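Local coordinates for protein glycosyl hydrolase, family 38 (PDB 5KBP) that probably hydrolyses alpha-mannosidic linkages in carbohydrates, as a bacterial alpha-mannosidase of glycoside hydrolase family 38, at residues 23-26 with 27-31; 428-431 with 432-435. All blocks are in the same frame, centred on the assembly; numbering follows the deposited sequence.

In the fold
Both contacts are local, made by residues close in sequence, but they lie in different parts of the chain, with centres about 52 Å apart and nearest atoms about 39 Å apart. Contact 1 opens helix 25-45 in the family 38 N-terminal region; it is partly buried, and the second subunit packs against it. Contact 2 is a surface turn that leads from strand 416-430 to helix 436-445 in the region of C-terminal domain 1. The chemistry follows the place: histidines, a glutamate and an ion pair knit the helix start together, whereas the turn relies on backbone bonds to P430 and F431 and on a proline lying against a tyrosine ring.

Contact 1: residues 23-26 with 27-31; sequences LPYE and EHHMR
H29 and E26 meet one helical turn apart: H29 ND1 donates to E26 OE2 over 3.0 Å, a histidine-carboxylate hydrogen bond. The oxygen is met on its syn side, but the donor sits 33° out of the carboxylate plane. Y25 comes at the same imidazole from another direction, its OH 3.5 Å above the plane and over the ring centre. The Y25 and H29 rings are nearly parallel but slid apart, barely overlapping, and H29 CB lies over one face of the tyrosine. With CG of H29 anti to the backbone N (chi1 -172°), the imidazole runs alongside both neighbours.

At the start of the helix, L23 N donates to H28 NE2 at 3.1 Å, and L23 CB covers one face of that imidazole in a CH-pi contact, 3.6 Å from the ring centroid. P24, at the N-cap position, accepts weak bonds at its O from the backbone N of E27 and H28; regular helical bonding follows with H29 N to Y25 O and M30 N to E26 O. One turn on, R31 NH1 reaches E27 OE1 at 3.3 Å in a salt bridge, using the anti lone pair, and also bonds E27 O at 3.0 Å. L23 CD1 rests on the guanidinium face.

Further out, H29 NE2 bonds the D63 carbonyl, while H28 stacks on H235 and meets Y22 edge-to-face. Y342 of the second subunit bonds E26 OE1, and F381 of that subunit packs on M30.

E26 thus spends one carboxylate oxygen within its own helix and the other across the subunit interface. H29 is gripped at both nitrogens, which fixes its ring rotation; both face acceptors, E26 OE2 and the D63 carbonyl, consistent with a doubly protonated, positively charged imidazole that the glutamate would favour.

Contact 2: residues 428-431 with 432-435; sequences RLPF and YTGK
P430 lies under the ring of Y432, and this pair carries the side-chain part of the turn. R428 and L429 lead along strand 416-430 to P430, its last residue.

At P430 the chain begins to turn. Its CB sits over one face of the Y432 ring, 3.9 Å from the centroid and 29° off the normal, a CH-pi contact whose closest approach is P430 CB to Y432 CE2 at 3.4 Å. CG of the proline comes near the phenol end, 3.8 Å from Y432 OH. Y432 can fold back in this way because its CG stands between the backbone N and the carbonyl carbon (chi1 61°), which swings the ring over the proline two residues before it. The P430 carbonyl receives T433 N at 3.1 Å, the donor standing 52° above the carbonyl plane; this bond closes residues 430-433 into a type I beta turn. T433 OG1 adds a weak bond to the same oxygen at 3.3 Å, so backbone and side chain of one threonine close on a single acceptor.

F431 follows, its CB set away from the turn, while its O takes a weak bond from G434 N at 3.3 Å. F431 O also lies 2.8 Å from G434 O, a close approach of two acceptors whose detail is doubtful. K435 is then the N-cap of the next helix.

L429 and F431 pair through their backbones with M486 and P484 of strand 483-499, the central strand of this three-stranded antiparallel sheet. R428 bridges to D475, L429 packs on helix 436-445, and F431 lies against P436, P484 and M486, with W760 of the second subunit also touching it.

Contact 1: residues 23-26 with 27-31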
# COMPACT_ATOMS: atom_id res chain seq x y z
N LEU A 23 9.32 0.15 -13.31
CA LEU A 23 8.55 -1.05 -13.05
C LEU A 23 7.85 -0.94 -11.71
O LEU A 23 8.23 -0.13 -10.86
CB LEU A 23 9.47 -2.28 -13.05
CG LEU A 23 10.04 -2.75 -14.39
CD1 LEU A 23 11.01 -3.90 -14.18
CD2 LEU A 23 8.91 -3.17 -15.31
N PRO A 24 6.79 -1.73 -11.48
CA PRO A 24 6.25 -1.84 -10.13
C PRO A 24 7.33 -2.32 -9.16
O PRO A 24 8.30 -2.96 -9.56
CB PRO A 24 5.13 -2.87 -10.27
CG PRO A 24 4.72 -2.78 -11.71
CD PRO A 24 5.99 -2.48 -12.46
N TYR A 25 7.15 -1.98 -7.88
CA TYR A 25 8.20 -2.19 -6.89
C TYR A 25 8.68 -3.64 -6.88
O TYR A 25 9.89 -3.90 -6.89
CB TYR A 25 7.72 -1.79 -5.50
CG TYR A 25 8.60 -2.35 -4.41
CD1 TYR A 25 9.88 -1.85 -4.20
CD2 TYR A 25 8.17 -3.40 -3.61
CE1 TYR A 25 10.69 -2.37 -3.21
CE2 TYR A 25 8.98 -3.93 -2.61
CZ TYR A 25 10.24 -3.41 -2.42
OH TYR A 25 11.06 -3.92 -1.44
N GLU A 26 7.75 -4.59 -6.85
CA GLU A 26 8.14 -5.99 -6.70
C GLU A 26 8.86 -6.52 -7.93
O GLU A 26 9.65 -7.46 -7.83
CB GLU A 26 6.92 -6.85 -6.38
CG GLU A 26 6.33 -6.61 -5.00
CD GLU A 26 7.25 -7.04 -3.86
OE1 GLU A 26 6.97 -6.66 -2.71
OE2 GLU A 26 8.24 -7.75 -4.12
N GLU A 27 8.61 -5.93 -9.10
CA GLU A 27 9.37 -6.31 -10.29
C GLU A 27 10.84 -5.97 -10.13
O GLU A 27 11.71 -6.78 -10.46
CB GLU A 27 8.78 -5.64 -11.53
CG GLU A 27 7.37 -6.10 -11.89
CD GLU A 27 7.35 -7.45 -12.59
OE1 GLU A 27 8.42 -7.89 -13.06
OE2 GLU A 27 6.27 -8.07 -12.67
N HIS A 28 11.14 -4.77 -9.62
CA HIS A 28 12.51 -4.44 -9.27
C HIS A 28 13.00 -5.29 -8.10
O HIS A 28 14.17 -5.71 -8.07
CB HIS A 28 12.64 -2.95 -8.92
CG HIS A 28 12.40 -2.03 -10.07
ND1 HIS A 28 13.24 -1.97 -11.16
CD2 HIS A 28 11.43 -1.12 -10.30
CE1 HIS A 28 12.79 -1.07 -12.01
NE2 HIS A 28 11.69 -0.53 -11.51
N HIS A 29 12.13 -5.55 -7.13
CA HIS A 29 12.53 -6.27 -5.93
C HIS A 29 12.96 -7.69 -6.25
O HIS A 29 13.96 -8.18 -5.71
CB HIS A 29 11.40 -6.27 -4.91
CG HIS A 29 11.78 -6.82 -3.57
ND1 HIS A 29 10.85 -7.28 -2.66
CD2 HIS A 29 12.99 -7.00 -2.99
CE1 HIS A 29 11.47 -7.71 -1.58
NE2 HIS A 29 12.77 -7.55 -1.75
N MET A 30 12.21 -8.38 -7.11
CA MET A 30 12.58 -9.75 -7.48
C MET A 30 13.88 -9.79 -8.27
O MET A 30 14.59 -10.80 -8.24
CB MET A 30 11.45 -10.41 -8.26
CG MET A 30 10.17 -10.63 -7.47
SD MET A 30 10.41 -11.64 -5.99
CE MET A 30 10.43 -10.40 -4.71
N ARG A 31 14.20 -8.71 -8.98
CA ARG A 31 15.49 -8.62 -9.65
C ARG A 31 16.62 -8.27 -8.69
O ARG A 31 17.78 -8.59 -8.96
CB ARG A 31 15.42 -7.61 -10.79
CG ARG A 31 14.66 -8.12 -12.01
CD ARG A 31 14.40 -7.03 -13.03
NE ARG A 31 13.76 -7.57 -14.22
CZ ARG A 31 12.45 -7.73 -14.37
NH1 ARG A 31 11.63 -7.39 -13.38
NH2 ARG A 31 11.96 -8.23 -15.49

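Contact 2: residues 428-431 with 432-435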
# COMPACT_ATOMS: atom_id res chain seq x y z
N ARG A 428 -21.41 12.27 28.19
CA ARG A 428 -21.02 10.95 27.72
C ARG A 428 -22.01 9.92 28.23
O ARG A 428 -22.16 9.76 29.45
CB ARG A 428 -19.60 10.62 28.17
CG ARG A 428 -19.09 9.26 27.75
CD ARG A 428 -17.63 9.34 27.37
NE ARG A 428 -16.85 8.21 27.87
CZ ARG A 428 -15.55 8.06 27.67
NH1 ARG A 428 -14.87 8.96 26.97
NH2 ARG A 428 -14.92 7.00 28.16
N LEU A 429 -22.67 9.22 27.32
CA LEU A 429 -23.62 8.17 27.67
C LEU A 429 -23.09 6.83 27.17
O LEU A 429 -23.18 6.53 25.97
CB LEU A 429 -25.00 8.45 27.07
CG LEU A 429 -25.68 9.77 27.43
CD1 LEU A 429 -27.08 9.83 26.82
CD2 LEU A 429 -25.73 9.98 28.93
N PRO A 430 -22.52 5.99 28.04
CA PRO A 430 -22.02 4.69 27.59
C PRO A 430 -23.15 3.80 27.09
O PRO A 430 -24.32 3.99 27.41
CB PRO A 430 -21.37 4.10 28.85
CG PRO A 430 -21.13 5.28 29.75
CD PRO A 430 -22.25 6.23 29.47
N PHE A 431 -22.77 2.82 26.27
CA PHE A 431 -23.77 1.97 25.62
C PHE A 431 -24.53 1.11 26.63
O PHE A 431 -25.70 0.78 26.40
CB PHE A 431 -23.12 1.09 24.55
CG PHE A 431 -23.04 1.75 23.20
CD1 PHE A 431 -23.22 3.11 23.07
CD2 PHE A 431 -22.80 0.99 22.07
CE1 PHE A 431 -23.15 3.71 21.82
CE2 PHE A 431 -22.73 1.58 20.82
CZ PHE A 431 -22.91 2.95 20.70
N TYR A 432 -23.89 0.73 27.74
CA TYR A 432 -24.59 -0.09 28.73
C TYR A 432 -25.69 0.67 29.45
O TYR A 432 -26.43 0.06 30.23
CB TYR A 432 -23.60 -0.68 29.74
CG TYR A 432 -22.82 0.33 30.56
CD1 TYR A 432 -23.38 0.95 31.67
CD2 TYR A 432 -21.50 0.63 30.25
CE1 TYR A 432 -22.67 1.86 32.43
CE2 TYR A 432 -20.77 1.53 31.01
CZ TYR A 432 -21.36 2.14 32.09
OH TYR A 432 -20.64 3.05 32.84
N THR A 433 -25.82 1.98 29.21
CA THR A 433 -26.90 2.74 29.83
C THR A 433 -28.24 2.43 29.18
O THR A 433 -29.26 2.27 29.87
CB THR A 433 -26.60 4.24 29.75
OG1 THR A 433 -25.38 4.52 30.45
CG2 THR A 433 -27.73 5.05 30.36
N GLY A 434 -28.28 2.33 27.86
CA GLY A 434 -29.52 2.03 27.18
C GLY A 434 -29.31 1.78 25.70
O GLY A 434 -28.22 1.41 25.26
N LYS A 435 -30.39 1.97 24.94
CA LYS A 435 -30.34 1.76 23.50
C LYS A 435 -29.51 2.86 22.84
O LYS A 435 -29.69 4.04 23.17
CB LYS A 435 -31.75 1.72 22.92
CG LYS A 435 -31.82 1.43 21.43
CD LYS A 435 -33.21 0.97 21.02
CE LYS A 435 -33.56 -0.37 21.67
NZ LYS A 435 -34.89 -0.87 21.23